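Local coordinates for avidin-related protein 4/5 (Gallus gallus, PDB 1Y55) that binds biotin with high affinity as a thermostable, four-chain relative of avidin, at residues S5-T19 against V23-V37. The protein carries 1 engineered substitution. Numbering follows the deposited sequence.
With BTN (biotin), chain C.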
ATOM      1  N   SER A   5       9.530  22.348  -9.582  1.00 18.05           N
ATOM      2  CA  SER A   5       8.551  22.042 -10.635  1.00 17.65           C
ATOM      3  C   SER A   5       8.943  20.679 -11.193  1.00 15.63           C
ATOM      4  O   SER A   5      10.125  20.387 -11.317  1.00 17.66           O
ATOM      5  CB  SER A   5       8.594  23.120 -11.737  1.00 18.45           C
ATOM      6  OG  SER A   5       7.992  22.702 -12.953  1.00 21.52           O
ATOM      7  N   LEU A   6       7.951  19.870 -11.566  0.50 14.79           N
ATOM      8  CA  LEU A   6       8.225  18.530 -12.095  0.50 14.35           C
ATOM      9  C   LEU A   6       8.713  18.554 -13.546  0.50 13.26           C
ATOM     10  O   LEU A   6       9.197  17.543 -14.059  0.50 11.79           O
ATOM     11  CB  LEU A   6       7.004  17.609 -11.942  0.50 14.68           C
ATOM     12  CG  LEU A   6       6.728  17.021 -10.550  0.50 15.85           C
ATOM     13  CD1 LEU A   6       6.066  15.649 -10.636  0.50 14.08           C
ATOM     14  CD2 LEU A   6       7.987  16.900  -9.735  0.50 15.98           C
ATOM     15  N   THR A   7       8.601  19.700 -14.210  1.00 13.34           N
ATOM     16  CA  THR A   7       9.141  19.852 -15.565  1.00 12.79           C
ATOM     17  C   THR A   7      10.620  19.449 -15.681  1.00 12.88           C
ATOM     18  O   THR A   7      11.446  19.881 -14.889  1.00 14.51           O
ATOM     19  CB  THR A   7       8.974  21.293 -16.024  1.00 12.83           C
ATOM     20  OG1 THR A   7       7.586  21.643 -15.978  1.00 13.90           O
ATOM     21  CG2 THR A   7       9.398  21.474 -17.487  1.00 14.07           C
ATOM     22  N   GLY A   8      10.918  18.615 -16.676  1.00 11.58           N
ATOM     23  CA  GLY A   8      12.259  18.143 -16.964  1.00 11.28           C
ATOM     24  C   GLY A   8      12.336  16.634 -17.016  1.00 10.54           C
ATOM     25  O   GLY A   8      11.332  15.935 -16.950  1.00 11.81           O
ATOM     26  N   LYS A   9      13.552  16.114 -17.123  0.50 10.13           N
ATOM     27  CA  LYS A   9      13.788  14.673 -17.226  0.50  9.83           C
ATOM     28  C   LYS A   9      14.346  14.153 -15.903  0.50  9.39           C
ATOM     29  O   LYS A   9      15.194  14.799 -15.282  0.50 10.60           O
ATOM     30  CB  LYS A   9      14.759  14.385 -18.375  0.50 10.57           C
ATOM     31  CG  LYS A   9      14.811  12.934 -18.859  0.50 11.19           C
ATOM     32  CD  LYS A   9      15.792  12.745 -20.018  0.50 13.12           C
ATOM     33  CE  LYS A   9      15.301  13.342 -21.326  0.50 13.90           C
ATOM     34  NZ  LYS A   9      14.254  12.515 -21.968  0.50 14.18           N
ATOM     35  N   TRP A  10      13.863  12.984 -15.497  1.00  8.91           N
ATOM     36  CA  TRP A  10      14.184  12.364 -14.225  1.00  8.74           C
ATOM     37  C   TRP A  10      14.519  10.896 -14.462  1.00  8.84           C
ATOM     38  O   TRP A  10      13.984  10.275 -15.375  1.00  9.47           O
ATOM     39  CB  TRP A  10      12.965  12.403 -13.294  1.00  8.63           C
ATOM     40  CG  TRP A  10      12.459  13.784 -12.971  1.00  9.11           C
ATOM     41  CD1 TRP A  10      11.597  14.529 -13.717  1.00  9.82           C
ATOM     42  CD2 TRP A  10      12.770  14.564 -11.816  1.00  9.24           C
ATOM     43  NE1 TRP A  10      11.343  15.724 -13.089  1.00 10.51           N
ATOM     44  CE2 TRP A  10      12.057  15.771 -11.920  1.00  9.98           C
ATOM     45  CE3 TRP A  10      13.562  14.356 -10.685  1.00  9.82           C
ATOM     46  CZ2 TRP A  10      12.132  16.770 -10.949  1.00 11.27           C
ATOM     47  CZ3 TRP A  10      13.640  15.343  -9.729  1.00 10.86           C
ATOM     48  CH2 TRP A  10      12.920  16.531  -9.863  1.00 11.75           C
ATOM     49  N   THR A  11      15.361  10.332 -13.612  1.00  8.37           N
ATOM     50  CA  THR A  11      15.552   8.882 -13.562  1.00  8.09           C
ATOM     51  C   THR A  11      15.248   8.390 -12.157  1.00  7.84           C
ATOM     52  O   THR A  11      15.370   9.148 -11.191  1.00  9.04           O
ATOM     53  CB  THR A  11      16.985   8.506 -13.962  1.00  8.42           C
ATOM     54  N   ASN A  12      14.842   7.131 -12.040  1.00  7.48           N
ATOM     55  CA  ASN A  12      14.613   6.557 -10.722  1.00  7.34           C
ATOM     56  C   ASN A  12      15.581   5.440 -10.398  1.00  7.28           C
ATOM     57  O   ASN A  12      16.455   5.080 -11.193  1.00  8.02           O
ATOM     58  CB  ASN A  12      13.128   6.176 -10.488  1.00  7.43           C
ATOM     59  CG  ASN A  12      12.669   4.951 -11.247  1.00  6.93           C
ATOM     60  OD1 ASN A  12      13.457   4.078 -11.619  1.00  7.16           O
ATOM     61  ND2 ASN A  12      11.355   4.884 -11.476  1.00  7.37           N
ATOM     62  N   ASN A  13      15.418   4.894  -9.198  1.00  7.48           N
ATOM     63  CA  ASN A  13      16.328   3.889  -8.660  1.00  8.14           C
ATOM     64  C   ASN A  13      16.327   2.572  -9.455  1.00  8.25           C
ATOM     65  O   ASN A  13      17.273   1.805  -9.329  1.00 10.37           O
ATOM     66  CB  ASN A  13      16.013   3.621  -7.192  1.00  8.49           C
ATOM     67  CG  ASN A  13      14.569   3.218  -6.983  1.00  7.61           C
ATOM     68  OD1 ASN A  13      13.666   4.041  -7.131  1.00  7.34           O
ATOM     69  ND2 ASN A  13      14.345   1.953  -6.668  1.00  9.44           N
ATOM     70  N   LEU A  14      15.281   2.314 -10.247  1.00  8.20           N
ATOM     71  CA  LEU A  14      15.220   1.147 -11.117  1.00  8.55           C
ATOM     72  C   LEU A  14      15.804   1.428 -12.493  1.00  8.36           C
ATOM     73  O   LEU A  14      15.892   0.515 -13.309  1.00 10.07           O
ATOM     74  CB  LEU A  14      13.770   0.666 -11.272  1.00  8.52           C
ATOM     75  CG  LEU A  14      13.032   0.309  -9.991  1.00  8.80           C
ATOM     76  CD1 LEU A  14      11.574  -0.047 -10.275  1.00 10.23           C
ATOM     77  CD2 LEU A  14      13.722  -0.803  -9.247  1.00 10.77           C
ATOM     78  N   GLY A  15      16.173   2.676 -12.767  1.00  7.99           N
ATOM     79  CA  GLY A  15      16.692   3.080 -14.057  1.00  7.98           C
ATOM     80  C   GLY A  15      15.646   3.621 -15.021  1.00  7.66           C
ATOM     81  O   GLY A  15      15.980   3.982 -16.141  1.00  8.36           O
ATOM     82  N   SER A  16      14.371   3.665 -14.627  1.00  7.16           N
ATOM     83  CA  SER A  16      13.344   4.229 -15.489  1.00  7.26           C
ATOM     84  C   SER A  16      13.577   5.710 -15.698  1.00  7.27           C
ATOM     85  O   SER A  16      14.160   6.369 -14.846  1.00  8.62           O
ATOM     86  CB  SER A  16      11.978   4.009 -14.865  1.00  7.17           C
ATOM     87  OG  SER A  16      11.743   2.632 -14.686  1.00  7.47           O
ATOM     88  N   ILE A  17      13.091   6.225 -16.822  1.00  7.64           N
ATOM     89  CA  ILE A  17      13.214   7.638 -17.166  1.00  8.02           C
ATOM     90  C   ILE A  17      11.836   8.223 -17.378  1.00  8.65           C
ATOM     91  O   ILE A  17      11.002   7.617 -18.023  1.00 10.65           O
ATOM     92  CB  ILE A  17      14.044   7.845 -18.443  1.00  8.73           C
ATOM     93  CG1 ILE A  17      15.438   7.279 -18.255  1.00 10.17           C
ATOM     94  CG2 ILE A  17      14.084   9.321 -18.840  1.00 10.39           C
ATOM     95  CD1 ILE A  17      16.257   7.327 -19.519  1.00 11.81           C
ATOM     96  N   MET A  18      11.582   9.419 -16.857  1.00  8.76           N
ATOM     97  CA  MET A  18      10.380  10.121 -17.263  1.00 10.09           C
ATOM     98  C   MET A  18      10.727  11.549 -17.620  1.00  9.90           C
ATOM     99  O   MET A  18      11.663  12.152 -17.100  1.00 11.16           O
ATOM    100  CB  MET A  18       9.274  10.065 -16.244  1.00 11.09           C
ATOM    101  CG  MET A  18       9.620  10.715 -14.997  1.00 10.93           C
ATOM    102  SD  MET A  18       8.104  10.780 -13.870  1.00 11.55           S
ATOM    103  CE  MET A  18       8.805  11.709 -12.554  1.00 10.02           C
ATOM    104  N   THR A  19       9.924  12.084 -18.523  1.00  9.69           N
ATOM    105  CA  THR A  19      10.074  13.424 -19.030  1.00 10.72           C
ATOM    106  C   THR A  19       8.751  14.134 -18.837  1.00 11.32           C
ATOM    107  O   THR A  19       7.727  13.690 -19.327  1.00 13.18           O
ATOM    108  CB  THR A  19      10.429  13.390 -20.506  1.00 12.07           C
ATOM    109  OG1 THR A  19      11.586  12.559 -20.703  1.00 13.54           O
ATOM    110  CG2 THR A  19      10.829  14.784 -20.997  1.00 14.06           C
ATOM    111  N   VAL A  23       4.327  22.700 -16.519  1.00 11.73           N
ATOM    112  CA  VAL A  23       3.277  22.637 -15.508  1.00 11.32           C
ATOM    113  C   VAL A  23       2.433  23.897 -15.658  1.00 11.62           C
ATOM    114  O   VAL A  23       2.957  25.010 -15.658  1.00 12.99           O
ATOM    115  CB  VAL A  23       3.883  22.568 -14.109  1.00 11.69           C
ATOM    116  CG1 VAL A  23       2.804  22.545 -13.056  1.00 11.64           C
ATOM    117  CG2 VAL A  23       4.781  21.339 -13.968  1.00 11.80           C
ATOM    118  N   ASN A  24       1.127  23.736 -15.820  1.00 10.52           N
ATOM    119  CA  ASN A  24       0.260  24.884 -16.070  1.00 10.90           C
ATOM    120  C   ASN A  24      -0.141  25.576 -14.767  1.00 10.82           C
ATOM    121  O   ASN A  24       0.328  25.203 -13.698  1.00 10.96           O
ATOM    122  CB  ASN A  24      -0.911  24.501 -16.978  1.00 11.42           C
ATOM    123  CG  ASN A  24      -1.994  23.702 -16.284  1.00 11.62           C
ATOM    124  OD1 ASN A  24      -2.006  23.534 -15.074  1.00 11.05           O
ATOM    125  ND2 ASN A  24      -2.922  23.199 -17.079  1.00 13.53           N
ATOM    126  N   SER A  25      -0.921  26.656 -14.818  0.50 10.30           N
ATOM    127  CA  SER A  25      -1.221  27.397 -13.593  0.50  9.93           C
ATOM    128  C   SER A  25      -2.129  26.626 -12.621  0.50 10.15           C
ATOM    129  O   SER A  25      -2.214  27.003 -11.459  0.50 11.58           O
ATOM    130  CB  SER A  25      -1.833  28.756 -13.915  0.50  9.21           C
ATOM    131  OG  SER A  25      -3.089  28.603 -14.548  0.50  8.65           O
ATOM    132  N   ARG A  26      -2.805  25.562 -13.080  1.00 10.20           N
ATOM    133  CA  ARG A  26      -3.518  24.657 -12.174  1.00 10.18           C
ATOM    134  C   ARG A  26      -2.614  23.591 -11.544  1.00  9.86           C
ATOM    135  O   ARG A  26      -3.058  22.840 -10.670  1.00 11.61           O
ATOM    136  CB  ARG A  26      -4.638  23.931 -12.938  1.00 10.69           C
ATOM    137  CG  ARG A  26      -5.761  24.815 -13.406  1.00 10.37           C
ATOM    138  CD  ARG A  26      -6.582  25.391 -12.297  1.00 10.75           C
ATOM    139  NE  ARG A  26      -7.786  25.983 -12.845  1.00 10.48           N
ATOM    140  CZ  ARG A  26      -8.523  26.904 -12.259  1.00 10.22           C
ATOM    141  NH1 ARG A  26      -8.216  27.363 -11.060  1.00 11.96           N
ATOM    142  NH2 ARG A  26      -9.583  27.375 -12.896  1.00 11.18           N
ATOM    143  N   GLY A  27      -1.373  23.477 -12.012  1.00  9.25           N
ATOM    144  CA  GLY A  27      -0.490  22.414 -11.582  1.00  9.16           C
ATOM    145  C   GLY A  27      -0.546  21.172 -12.443  1.00  8.91           C
ATOM    146  O   GLY A  27       0.149  20.203 -12.125  1.00  9.04           O
ATOM    147  N   GLU A  28      -1.308  21.176 -13.528  1.00  9.26           N
ATOM    148  CA  GLU A  28      -1.404  20.009 -14.384  1.00  9.28           C
ATOM    149  C   GLU A  28      -0.184  19.879 -15.286  1.00  9.42           C
ATOM    150  O   GLU A  28       0.377  20.869 -15.751  1.00 10.31           O
ATOM    151  CB  GLU A  28      -2.651  20.073 -15.251  1.00 10.02           C
ATOM    152  CG  GLU A  28      -3.934  20.204 -14.467  1.00 11.49           C
ATOM    153  CD  GLU A  28      -5.108  20.478 -15.372  1.00 15.14           C
ATOM    154  OE1 GLU A  28      -4.962  21.305 -16.308  1.00 17.95           O
ATOM    155  OE2 GLU A  28      -6.175  19.884 -15.128  1.00 20.12           O
ATOM    156  N   PHE A  29       0.205  18.638 -15.554  1.00  9.51           N
ATOM    157  CA  PHE A  29       1.325  18.343 -16.440  1.00  9.96           C
ATOM    158  C   PHE A  29       1.107  17.038 -17.171  1.00  9.51           C
ATOM    159  O   PHE A  29       0.432  16.129 -16.697  1.00  9.45           O
ATOM    160  CB  PHE A  29       2.650  18.308 -15.674  1.00 10.43           C
ATOM    161  CG  PHE A  29       2.683  17.323 -14.535  1.00  9.75           C
ATOM    162  CD1 PHE A  29       3.066  15.998 -14.735  1.00  9.86           C
ATOM    163  CD2 PHE A  29       2.348  17.719 -13.254  1.00  9.93           C
ATOM    164  CE1 PHE A  29       3.105  15.096 -13.675  1.00  9.56           C
ATOM    165  CE2 PHE A  29       2.374  16.812 -12.194  1.00  9.63           C
ATOM    166  CZ  PHE A  29       2.763  15.499 -12.403  1.00  9.49           C
ATOM    167  N   THR A  30       1.717  16.967 -18.342  1.00 10.61           N
ATOM    168  CA  THR A  30       1.809  15.742 -19.096  1.00 11.06           C
ATOM    169  C   THR A  30       3.263  15.370 -19.285  1.00 10.37           C
ATOM    170  O   THR A  30       4.162  16.134 -18.958  1.00 12.01           O
ATOM    171  CB  THR A  30       1.071  15.890 -20.415  1.00 13.35           C
ATOM    172  OG1 THR A  30       0.776  14.590 -20.962  1.00 16.92           O
ATOM    173  CG2 THR A  30       1.897  16.684 -21.437  1.00 15.37           C
ATOM    174  N   GLY A  31       3.488  14.176 -19.791  1.00 10.10           N
ATOM    175  CA  GLY A  31       4.826  13.716 -20.020  1.00 10.92           C
ATOM    176  C   GLY A  31       4.838  12.311 -20.567  1.00  9.43           C
ATOM    177  O   GLY A  31       3.825  11.763 -20.994  1.00  9.46           O
ATOM    178  N   THR A  32       6.026  11.729 -20.550  1.00  9.27           N
ATOM    179  CA  THR A  32       6.227  10.347 -20.978  1.00  9.44           C
ATOM    180  C   THR A  32       7.061   9.609 -19.942  1.00  8.93           C
ATOM    181  O   THR A  32       7.816  10.205 -19.175  1.00  9.69           O
ATOM    182  CB  THR A  32       6.908  10.257 -22.341  1.00 10.59           C
ATOM    183  OG1 THR A  32       8.217  10.833 -22.235  1.00 12.57           O
ATOM    184  CG2 THR A  32       6.147  11.020 -23.422  1.00 11.92           C
ATOM    185  N   TYR A  33       6.902   8.294 -19.952  1.00  8.27           N
ATOM    186  CA  TYR A  33       7.538   7.421 -18.984  1.00  7.94           C
ATOM    187  C   TYR A  33       8.098   6.219 -19.739  1.00  7.79           C
ATOM    188  O   TYR A  33       7.344   5.544 -20.441  1.00  8.20           O
ATOM    189  CB  TYR A  33       6.520   6.966 -17.929  1.00  7.98           C
ATOM    190  CG  TYR A  33       7.128   6.498 -16.631  1.00  7.62           C
ATOM    191  CD1 TYR A  33       7.723   5.245 -16.517  1.00  7.82           C
ATOM    192  CD2 TYR A  33       7.105   7.303 -15.503  1.00  7.49           C
ATOM    193  CE1 TYR A  33       8.280   4.812 -15.314  1.00  7.29           C
ATOM    194  CE2 TYR A  33       7.655   6.878 -14.308  1.00  7.53           C
ATOM    195  CZ  TYR A  33       8.247   5.640 -14.216  1.00  7.06           C
ATOM    196  OH  TYR A  33       8.788   5.275 -13.007  1.00  7.45           O
ATOM    197  N   LEU A  34       9.399   5.968 -19.587  1.00  7.52           N
ATOM    198  CA  LEU A  34      10.059   4.797 -20.161  1.00  7.91           C
ATOM    199  C   LEU A  34      10.495   3.921 -18.984  1.00  7.12           C
ATOM    200  O   LEU A  34      11.480   4.209 -18.304  1.00  7.39           O
ATOM    201  CB  LEU A  34      11.250   5.193 -21.035  1.00  8.35           C
ATOM    202  CG  LEU A  34      11.886   4.037 -21.790  1.00  8.98           C
ATOM    203  CD1 LEU A  34      10.911   3.371 -22.743  1.00 10.66           C
ATOM    204  CD2 LEU A  34      13.112   4.517 -22.543  1.00 10.36           C
ATOM    205  N   THR A  35       9.704   2.896 -18.696  1.00  7.13           N
ATOM    206  CA  THR A  35      10.037   2.015 -17.597  1.00  7.03           C
ATOM    207  C   THR A  35      11.202   1.102 -17.958  1.00  7.02           C
ATOM    208  O   THR A  35      11.293   0.612 -19.084  1.00  7.67           O
ATOM    209  CB  THR A  35       8.830   1.207 -17.118  1.00  7.31           C
ATOM    210  OG1 THR A  35       9.244   0.419 -15.987  1.00  7.08           O
ATOM    211  CG2 THR A  35       8.248   0.279 -18.195  1.00  7.75           C
ATOM    212  N   ALA A  36      12.094   0.876 -16.991  1.00  7.07           N
ATOM    213  CA  ALA A  36      13.193  -0.057 -17.188  1.00  7.48           C
ATOM    214  C   ALA A  36      12.745  -1.509 -17.045  1.00  7.74           C
ATOM    215  O   ALA A  36      13.427  -2.415 -17.547  1.00  9.18           O
ATOM    216  CB  ALA A  36      14.301   0.228 -16.199  1.00  8.51           C
ATOM    217  N   VAL A  37      11.641  -1.728 -16.324  1.00  7.75           N
ATOM    218  CA  VAL A  37      11.157  -3.053 -15.951  1.00  8.06           C
ATOM    219  C   VAL A  37       9.672  -3.174 -16.274  1.00  7.87           C
ATOM    220  O   VAL A  37       8.923  -2.190 -16.290  1.00  8.03           O
ATOM    221  CB  VAL A  37      11.393  -3.366 -14.448  1.00  8.17           C
ATOM    222  CG1 VAL A  37      12.889  -3.441 -14.150  1.00  9.71           C
ATOM    223  CG2 VAL A  37      10.708  -2.338 -13.543  1.00  8.44           C
TER
HETATM  224  C11 BTN C 801       3.529  -3.404 -17.029  1.00 11.83           C
HETATM  225  O11 BTN C 801       4.429  -4.226 -16.412  1.00 11.81           O
HETATM  226  O12 BTN C 801       2.522  -3.880 -17.691  1.00 15.93           O
HETATM  227  C10 BTN C 801       3.661  -1.946 -16.978  1.00  9.87           C
HETATM  228  C9  BTN C 801       4.988  -1.437 -16.468  1.00  8.45           C
HETATM  229  C8  BTN C 801       5.007  -1.293 -14.949  1.00  7.82           C
HETATM  230  C7  BTN C 801       6.357  -0.757 -14.458  1.00  7.17           C
HETATM  231  C2  BTN C 801       6.369  -0.415 -12.942  1.00  7.07           C
HETATM  232  S1  BTN C 801       5.416   1.004 -12.482  1.00  6.92           S
HETATM  233  C6  BTN C 801       6.121   0.885 -10.827  1.00  7.08           C
HETATM  234  C5  BTN C 801       7.599   0.566 -11.039  1.00  6.73           C
HETATM  235  N1  BTN C 801       8.419   1.748 -11.229  1.00  7.09           N
HETATM  236  C3  BTN C 801       8.943   1.768 -12.443  1.00  6.56           C
HETATM  237  O3  BTN C 801       9.726   2.741 -12.877  1.00  6.97           O
HETATM  238  N2  BTN C 801       8.594   0.713 -13.151  1.00  6.60           N
HETATM  239  C4  BTN C 801       7.772  -0.193 -12.365  1.00  6.73           C
HETATM  240  O   HOH W   1       6.769  24.355 -16.009  1.00 22.89           O
HETATM  241  O   HOH W   2      10.642   9.961 -20.898  1.00 14.70           O
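Three side chains converge on the ureido oxygen O3 of biotin: Ser16 OG and Tyr33 OH each donate to it at 2.7 Å, and Asn12 ND2 adds a third hydrogen bond. O3 lies at the edge of the Tyr33 ring, in its plane. Three donors on one oxygen would probably polarise the ureido carbonyl, as in avidin and streptavidin. Ser16 OG also accepts from Ala36 N at 2.9 Å (167°), while Asn12 OD1 accepts from Leu14 N, making an Asx turn, and from Ser16 N on the opposite face of the amide plane. At the neighbouring ureido nitrogen, Thr35 OG1, set anti to the backbone N (chi1 -177°), accepts from biotin N2 at 2.9 Å and donates to Val37 O.

Beyond the ligand, paired backbone bonds join Ile17 to Leu34 and Thr19 to Thr32. Between them Met18 and Tyr33 form a non-hydrogen-bonded pair, with Met18 CB 3.6 Å from Tyr33 CD2 and SD approaching the ring obliquely in a Met-aromatic contact.

This hairpin of strands 17-20 and 28-34 belongs to the eight-stranded antiparallel barrel; strands 61-67 and 89-98 pack against Met18 inside, and Trp108 of a neighbouring subunit packs on Leu14 and Val37.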